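Nucleoside-diphosphate-sugar epimerase (Pseudomonas aeruginosa, PDB 2X4G) probably acts on nucleotide-linked sugars or related substrates with a bound nicotinamide adenine dinucleotide, as an enzyme of the NAD-dependent epimerase/dehydratase family. Local coordinates at residues Arg232-Gly236 and Glu237-Leu241; Met248-Leu251 and Thr252-Ile255; Ala330-Trp333 and Phe334-Asn337. One frame throughout, in Å; residues are numbered along the deposited sequence.

Contact 1: residues Arg232-Gly236 and Glu237-Leu241; sequences RGRIG and ERYLL
The hydroxyl of Tyr239 reaches back from the strand to the loop before it and takes the backbone N-H of Arg234. Arg234 N lies 2.9 Å from Tyr239 OH, near the plane of the ring, and the bond is almost straight at 172°. The first torsion of Tyr239 (chi1 -66°) puts CG beside the backbone N, anti to the carbonyl carbon, and the ring is carried back toward the loop. There Tyr239 CE1 packs against Gly233 CA at 3.5 Å. The same hydroxyl also bonds Glu314.

Between Arg234 and Glu237 runs a type II beta turn, closed by Glu237 N on Arg234 O at 3.0 Å. Gly236 holds the third position with a positive phi. The side chains at the two ends of the turn meet. Arg234 bends at chi3, and Glu237 CG then lies over one face of its guanidinium, toward the rim. The Glu237 chain bends at chi2, and its carboxylate lies 26° from the guanidinium plane. Arg234 NH1 and Glu237 OE2 form a salt bridge at 3.3 Å.

Each charge has a second partner: Glu314 for Arg234 NH2, Lys310 for Glu237 OE2. The turn leads from helix 219-232 into strand 238-247, which pairs with strand 176-185. The chemistry is that of a mixed charge network, in which opposite charges alternate and probably offset one another, while the tyrosine hydroxyl ties the loop to helix 309-315.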
loop_
_atom_site.group_PDB
_atom_site.type_symbol
_atom_site.label_atom_id
_atom_site.label_comp_id
_atom_site.label_asym_id
_atom_site.label_seq_id
_atom_site.Cartn_x
_atom_site.Cartn_y
_atom_site.Cartn_z
ATOM N N ARG A 232 -40.464 -3.813 6.703
ATOM C CA ARG A 232 -41.217 -2.535 6.761
ATOM C C ARG A 232 -40.770 -1.404 5.852
ATOM O O ARG A 232 -41.518 -0.464 5.665
ATOM C CB ARG A 232 -41.234 -1.975 8.176
ATOM C CG ARG A 232 -42.004 -2.824 9.149
ATOM C CD ARG A 232 -41.934 -2.280 10.568
ATOM N NE ARG A 232 -42.156 -3.350 11.538
ATOM C CZ ARG A 232 -41.877 -3.277 12.843
ATOM N NH1 ARG A 232 -41.347 -2.180 13.369
ATOM N NH2 ARG A 232 -42.127 -4.316 13.629
ATOM N N GLY A 233 -39.571 -1.463 5.296
ATOM C CA GLY A 233 -39.108 -0.387 4.424
ATOM C C GLY A 233 -39.903 -0.221 3.138
ATOM O O GLY A 233 -40.497 -1.174 2.635
ATOM N N ARG A 234 -39.925 0.999 2.613
ATOM C CA ARG A 234 -40.447 1.232 1.272
ATOM C C ARG A 234 -39.430 0.755 0.212
ATOM O O ARG A 234 -38.219 1.000 0.303
ATOM C CB ARG A 234 -40.812 2.707 1.059
ATOM C CG ARG A 234 -41.855 3.242 2.056
ATOM C CD ARG A 234 -42.537 4.549 1.601
ATOM N NE ARG A 234 -41.631 5.455 0.871
ATOM C CZ ARG A 234 -40.749 6.294 1.426
ATOM N NH1 ARG A 234 -39.994 7.057 0.650
ATOM N NH2 ARG A 234 -40.598 6.374 2.743
ATOM N N ILE A 235 -39.959 0.069 -0.792
ATOM C CA ILE A 235 -39.182 -0.535 -1.862
ATOM C C ILE A 235 -38.391 0.576 -2.517
ATOM O O ILE A 235 -38.939 1.608 -2.844
ATOM C CB ILE A 235 -40.121 -1.226 -2.933
ATOM C CG1 ILE A 235 -41.179 -2.169 -2.274
ATOM C CG2 ILE A 235 -39.299 -1.968 -3.977
ATOM C CD1 ILE A 235 -42.487 -1.420 -1.523
ATOM N N GLY A 236 -37.093 0.384 -2.662
ATOM C CA GLY A 236 -36.246 1.371 -3.313
ATOM C C GLY A 236 -35.699 2.470 -2.417
ATOM O O GLY A 236 -34.979 3.347 -2.896
ATOM N N GLU A 237 -36.026 2.429 -1.125
ATOM C CA GLU A 237 -35.546 3.437 -0.177
ATOM C C GLU A 237 -34.331 2.962 0.630
ATOM O O GLU A 237 -34.128 1.763 0.839
ATOM C CB GLU A 237 -36.662 3.810 0.784
ATOM C CG GLU A 237 -37.898 4.452 0.132
ATOM C CD GLU A 237 -37.557 5.718 -0.614
ATOM O OE1 GLU A 237 -37.987 5.860 -1.787
ATOM O OE2 GLU A 237 -36.832 6.563 -0.033
ATOM N N ARG A 238 -33.525 3.914 1.085
ATOM C CA ARG A 238 -32.427 3.638 2.023
ATOM C C ARG A 238 -32.899 3.887 3.451
ATOM O O ARG A 238 -33.781 4.720 3.687
ATOM C CB ARG A 238 -31.218 4.531 1.741
ATOM C CG ARG A 238 -30.875 4.630 0.265
ATOM C CD ARG A 238 -29.429 4.987 -0.012
ATOM N NE ARG A 238 -29.215 6.430 -0.020
ATOM C CZ ARG A 238 -28.269 7.068 -0.717
ATOM N NH1 ARG A 238 -27.417 6.415 -1.507
ATOM N NH2 ARG A 238 -28.192 8.386 -0.632
ATOM N N TYR A 239 -32.331 3.158 4.405
ATOM C CA TYR A 239 -32.593 3.419 5.813
ATOM C C TYR A 239 -31.309 3.310 6.604
ATOM O O TYR A 239 -30.724 2.234 6.727
ATOM C CB TYR A 239 -33.630 2.449 6.362
ATOM C CG TYR A 239 -34.977 2.629 5.743
ATOM C CD1 TYR A 239 -35.348 1.908 4.618
ATOM C CD2 TYR A 239 -35.873 3.547 6.263
ATOM C CE1 TYR A 239 -36.599 2.080 4.047
ATOM C CE2 TYR A 239 -37.114 3.732 5.692
ATOM C CZ TYR A 239 -37.473 2.992 4.589
ATOM O OH TYR A 239 -38.712 3.186 4.032
ATOM N N LEU A 240 -30.870 4.457 7.116
ATOM C CA LEU A 240 -29.730 4.529 8.011
ATOM C C LEU A 240 -30.088 3.961 9.407
ATOM O O LEU A 240 -31.073 4.364 10.044
ATOM C CB LEU A 240 -29.257 5.967 8.113
ATOM C CG LEU A 240 -28.533 6.544 6.901
ATOM C CD1 LEU A 240 -28.450 8.064 7.019
ATOM C CD2 LEU A 240 -27.123 5.909 6.795
ATOM N N LEU A 241 -29.281 2.990 9.840
ATOM C CA LEU A 241 -29.484 2.287 11.086
ATOM C C LEU A 241 -28.329 2.736 11.967
ATOM O O LEU A 241 -27.220 2.307 11.776
ATOM C CB LEU A 241 -29.498 0.771 10.839
ATOM C CG LEU A 241 -30.542 0.274 9.809
ATOM C CD1 LEU A 241 -30.403 -1.207 9.536
ATOM C CD2 LEU A 241 -31.978 0.593 10.256
#

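Contact 2: residues Met248-Leu251 and Thr252-Ile255; sequences MADL and TRRI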
loop_
_atom_site.group_PDB
_atom_site.type_symbol
_atom_site.label_atom_id
_atom_site.label_comp_id
_atom_site.label_asym_id
_atom_site.label_seq_id
_atom_site.Cartn_x
_atom_site.Cartn_y
_atom_site.Cartn_z
ATOM N N MET A 248 -13.799 10.326 16.953
ATOM C CA MET A 248 -12.813 9.258 17.048
ATOM C C MET A 248 -11.943 9.389 18.278
ATOM O O MET A 248 -11.450 8.384 18.785
ATOM C CB MET A 248 -11.922 9.212 15.807
ATOM C CG MET A 248 -12.503 8.426 14.647
ATOM S SD MET A 248 -12.423 6.633 14.933
ATOM C CE MET A 248 -14.074 6.383 15.558
ATOM N N ALA A 249 -11.721 10.619 18.739
ATOM C CA ALA A 249 -11.044 10.852 20.015
ATOM C C ALA A 249 -11.759 10.129 21.158
ATOM O O ALA A 249 -11.130 9.490 21.988
ATOM C CB ALA A 249 -10.987 12.333 20.302
ATOM N N ASP A 250 -13.080 10.233 21.186
ATOM C CA ASP A 250 -13.881 9.718 22.293
ATOM C C ASP A 250 -14.110 8.193 22.195
ATOM O O ASP A 250 -14.073 7.494 23.203
ATOM C CB ASP A 250 -15.212 10.496 22.387
ATOM C CG ASP A 250 -15.004 12.003 22.712
ATOM O OD1 ASP A 250 -14.188 12.344 23.596
ATOM O OD2 ASP A 250 -15.675 12.856 22.091
ATOM N N LEU A 251 -14.315 7.679 20.986
ATOM C CA LEU A 251 -14.375 6.234 20.775
ATOM C C LEU A 251 -13.046 5.559 21.128
ATOM O O LEU A 251 -13.000 4.498 21.765
ATOM C CB LEU A 251 -14.714 5.923 19.322
ATOM C CG LEU A 251 -14.717 4.440 18.962
ATOM C CD1 LEU A 251 -15.778 3.758 19.773
ATOM C CD2 LEU A 251 -14.913 4.241 17.452
ATOM N N THR A 252 -11.967 6.163 20.670
ATOM C CA THR A 252 -10.636 5.754 21.034
ATOM C C THR A 252 -10.487 5.745 22.529
ATOM O O THR A 252 -9.932 4.815 23.103
ATOM C CB THR A 252 -9.641 6.747 20.426
ATOM O OG1 THR A 252 -9.200 6.212 19.185
ATOM C CG2 THR A 252 -8.446 7.042 21.339
ATOM N N ARG A 253 -10.986 6.794 23.166
ATOM C CA ARG A 253 -10.713 6.997 24.585
ATOM C C ARG A 253 -11.551 6.065 25.458
ATOM O O ARG A 253 -11.076 5.592 26.491
ATOM C CB ARG A 253 -10.900 8.477 24.971
ATOM C CG ARG A 253 -10.363 8.859 26.367
ATOM C CD ARG A 253 -10.794 10.263 26.807
ATOM N NE ARG A 253 -12.112 10.637 26.285
ATOM C CZ ARG A 253 -13.277 10.187 26.757
ATOM N NH1 ARG A 253 -13.323 9.333 27.776
ATOM N NH2 ARG A 253 -14.414 10.582 26.194
ATOM N N ARG A 254 -12.769 5.760 25.041
ATOM C CA ARG A 254 -13.628 4.970 25.904
ATOM C C ARG A 254 -13.110 3.546 25.926
ATOM O O ARG A 254 -12.994 2.928 26.970
ATOM C CB ARG A 254 -15.086 5.018 25.452
ATOM C CG ARG A 254 -15.635 6.445 25.236
ATOM C CD ARG A 254 -16.282 7.071 26.473
ATOM N NE ARG A 254 -17.591 6.486 26.784
ATOM C CZ ARG A 254 -18.708 6.698 26.083
ATOM N NH1 ARG A 254 -19.844 6.100 26.461
ATOM N NH2 ARG A 254 -18.695 7.495 25.004
ATOM N N ILE A 255 -12.771 3.045 24.752
ATOM C CA ILE A 255 -12.230 1.695 24.602
ATOM C C ILE A 255 -10.970 1.579 25.426
ATOM O O ILE A 255 -10.820 0.617 26.158
ATOM C CB ILE A 255 -11.932 1.358 23.110
ATOM C CG1 ILE A 255 -13.240 1.256 22.319
ATOM C CG2 ILE A 255 -11.121 0.069 22.989
ATOM C CD1 ILE A 255 -13.045 1.294 20.841
HETATM O O HOH W 1 -11.075 11.880 23.844
#
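The guanidinium of Arg253 has Asp250 O loosely over one face, well off centre toward the rim, though the position of this oxygen is less certain. At its edge, in plane, lie Asp250 OD1 and a water. Arg253 NH2 donates to Asp250 OD1 at 3.1 Å in a nearly straight hydrogen bond (171°) that is part of a salt bridge. The carboxylate is met differently: the donor comes from above its plane, and the two planes stand 64° apart. The water accepts from Arg253 NE at 2.9 Å and donates to Asp250 OD1. It also gives a weak bond to Ala249 O.

Arg253 reaches this place by bending at chi3 (32°), after an extended start with CG opposite the backbone N. Asp250 and Arg253 then lie side by side, one turn apart.

Leu251 and Ile255 also run alongside each other, their CD1 atoms 3.8 Å apart. This apolar pair is buried, with Val216 of strand 213-218 against Leu251 and Leu327 of helix 323-336 against Ile255. Backbone bonds join the turns, among them Thr252 N to Met248 O at 3.0 Å. Thr252 packs on Tyr209 and Pro264, and Arg254 pairs with Asp324.

The helix is thus amphipathic here, with an apolar seam on one flank and a hydrated ion pair on another. The stronger partner of Arg253 is Glu257, one turn on, at NH1. Two acids therefore share one arginine, and its positive charge is probably partly offset.

Contact 3: residues Ala330-Trp333 and Phe334-Asn337; sequences AIDW and FRDN
Trp333 and Phe334 meet at the end of helix 323-336, with Phe334 CD1 at the edge of the indole, in its plane. Trp333 CE3 and Phe334 CD1 are 3.7 Å apart. The rings meet obliquely, their planes 72° apart, and the six-membered ring of Trp333 is centred 5.8 Å from the ring of Phe334. Different first torsions direct them. Trp333 has CG opposite the backbone N (chi1 -165°), whereas Phe334 has it beside the N (chi1 -72°). Phe334 CE2 also approaches Ala330 CB at 4.3 Å.

Another flank carries Ile331, Asp332 and Arg335. The bend of Arg335 at chi3 brings NH1 to 3.6 Å from Asp332 OD1, a long salt bridge. Asp332 OD1 lies near the guanidinium plane, at its edge. Ile331 runs alongside Arg335, with Ile331 CG2 touching Arg335 NH1 at 3.6 Å.

Behind these side chains, helical backbone bonds fix the spacing. Phe334 N binds Ala330 O at 2.9 Å, and Asp336 N binds Asp332 O at 2.9 Å. The last turn is closed by Asn337 N on Trp333 O at 3.2 Å; Asn337 is the first residue to leave helical angles.

Farther out, Phe334 packs on Pro192, Phe340 and Tyr339. Ala330, Ile331 and Phe334 rest on Ile198 of helix 196-202. Ile331 also reaches Leu258 and Leu259, so this helix end joins helices 196-202 and 248-259.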
loop_
_atom_site.group_PDB
_atom_site.type_symbol
_atom_site.label_atom_id
_atom_site.label_comp_id
_atom_site.label_asym_id
_atom_site.label_seq_id
_atom_site.Cartn_x
_atom_site.Cartn_y
_atom_site.Cartn_z
ATOM N N ALA A 330 -18.357 -6.648 23.302
ATOM C CA ALA A 330 -17.327 -6.910 22.323
ATOM C C ALA A 330 -16.037 -7.275 23.031
ATOM O O ALA A 330 -15.441 -8.323 22.772
ATOM C CB ALA A 330 -17.121 -5.692 21.433
ATOM N N ILE A 331 -15.608 -6.412 23.940
ATOM C CA ILE A 331 -14.404 -6.675 24.701
ATOM C C ILE A 331 -14.420 -8.070 25.297
ATOM O O ILE A 331 -13.453 -8.774 25.172
ATOM C CB ILE A 331 -14.168 -5.623 25.802
ATOM C CG1 ILE A 331 -13.637 -4.337 25.169
ATOM C CG2 ILE A 331 -13.144 -6.129 26.827
ATOM C CD1 ILE A 331 -13.586 -3.163 26.123
ATOM N N ASP A 332 -15.513 -8.479 25.915
ATOM C CA ASP A 332 -15.578 -9.799 26.549
ATOM C C ASP A 332 -15.521 -10.960 25.556
ATOM O O ASP A 332 -14.850 -11.976 25.800
ATOM C CB ASP A 332 -16.850 -9.927 27.391
ATOM C CG ASP A 332 -16.786 -9.111 28.667
ATOM O OD1 ASP A 332 -15.668 -8.736 29.102
ATOM O OD2 ASP A 332 -17.863 -8.842 29.236
ATOM N N TRP A 333 -16.234 -10.816 24.446
ATOM C CA TRP A 333 -16.179 -11.807 23.403
ATOM C C TRP A 333 -14.728 -11.979 22.929
ATOM O O TRP A 333 -14.228 -13.106 22.828
ATOM C CB TRP A 333 -17.120 -11.445 22.250
ATOM C CG TRP A 333 -17.326 -12.597 21.374
ATOM C CD1 TRP A 333 -18.223 -13.614 21.538
ATOM C CD2 TRP A 333 -16.595 -12.898 20.201
ATOM N NE1 TRP A 333 -18.106 -14.536 20.514
ATOM C CE2 TRP A 333 -17.105 -14.120 19.682
ATOM C CE3 TRP A 333 -15.555 -12.264 19.529
ATOM C CZ2 TRP A 333 -16.599 -14.714 18.521
ATOM C CZ3 TRP A 333 -15.043 -12.867 18.367
ATOM C CH2 TRP A 333 -15.570 -14.078 17.883
ATOM N N PHE A 334 -14.036 -10.872 22.666
ATOM C CA PHE A 334 -12.667 -10.962 22.169
ATOM C C PHE A 334 -11.763 -11.658 23.167
ATOM O O PHE A 334 -10.907 -12.443 22.787
ATOM C CB PHE A 334 -12.102 -9.577 21.835
ATOM C CG PHE A 334 -12.689 -8.964 20.598
ATOM C CD1 PHE A 334 -12.903 -9.728 19.449
ATOM C CD2 PHE A 334 -13.013 -7.636 20.568
ATOM C CE1 PHE A 334 -13.435 -9.179 18.319
ATOM C CE2 PHE A 334 -13.554 -7.076 19.421
ATOM C CZ PHE A 334 -13.765 -7.854 18.293
ATOM N N ARG A 335 -11.971 -11.367 24.444
ATOM C CA ARG A 335 -11.166 -11.925 25.496
ATOM C C ARG A 335 -11.393 -13.436 25.655
ATOM O O ARG A 335 -10.429 -14.187 25.744
ATOM C CB ARG A 335 -11.445 -11.188 26.809
ATOM C CG ARG A 335 -10.361 -11.406 27.864
ATOM C CD ARG A 335 -10.641 -10.620 29.139
ATOM N NE ARG A 335 -10.128 -9.243 29.087
ATOM C CZ ARG A 335 -10.847 -8.139 29.317
ATOM N NH1 ARG A 335 -12.145 -8.207 29.624
ATOM N NH2 ARG A 335 -10.258 -6.951 29.247
ATOM N N ASP A 336 -12.644 -13.892 25.677
ATOM C CA ASP A 336 -12.923 -15.324 25.860
ATOM C C ASP A 336 -12.332 -16.167 24.737
ATOM O O ASP A 336 -11.992 -17.344 24.931
ATOM C CB ASP A 336 -14.426 -15.594 25.938
ATOM C CG ASP A 336 -15.071 -14.902 27.118
ATOM O OD1 ASP A 336 -16.217 -14.398 26.980
ATOM O OD2 ASP A 336 -14.410 -14.827 28.187
ATOM N N ASN A 337 -12.225 -15.557 23.558
ATOM C CA ASN A 337 -11.679 -16.234 22.399
ATOM C C ASN A 337 -10.222 -15.889 22.139
ATOM O O ASN A 337 -9.668 -16.277 21.133
ATOM C CB ASN A 337 -12.568 -15.965 21.197
ATOM C CG ASN A 337 -13.989 -16.463 21.422
ATOM O OD1 ASN A 337 -14.917 -15.684 21.613
ATOM N ND2 ASN A 337 -14.152 -17.776 21.439
#

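All three contacts are local, and they follow one another in series along the chain. Contact 1 leads into strand 238-247, and helix 248-259 with contact 2 comes directly after that strand. Their centres are 30 Å apart. Contact 3 lies on the other side of the chain's centre from contact 1, about 33 Å between centres. Contacts 2 and 3 are closer, with centres 18 Å apart and nearest atoms about 5 Å apart, yet they do not touch. Their helices do meet: Ile255 and Arg254 pack on Leu327, and Ile331 and Arg335 on Leu259. Contact 1 enters the main sheet, where strand 238-247 pairs with 176-185; contact 2 touches the same sheet through Val216.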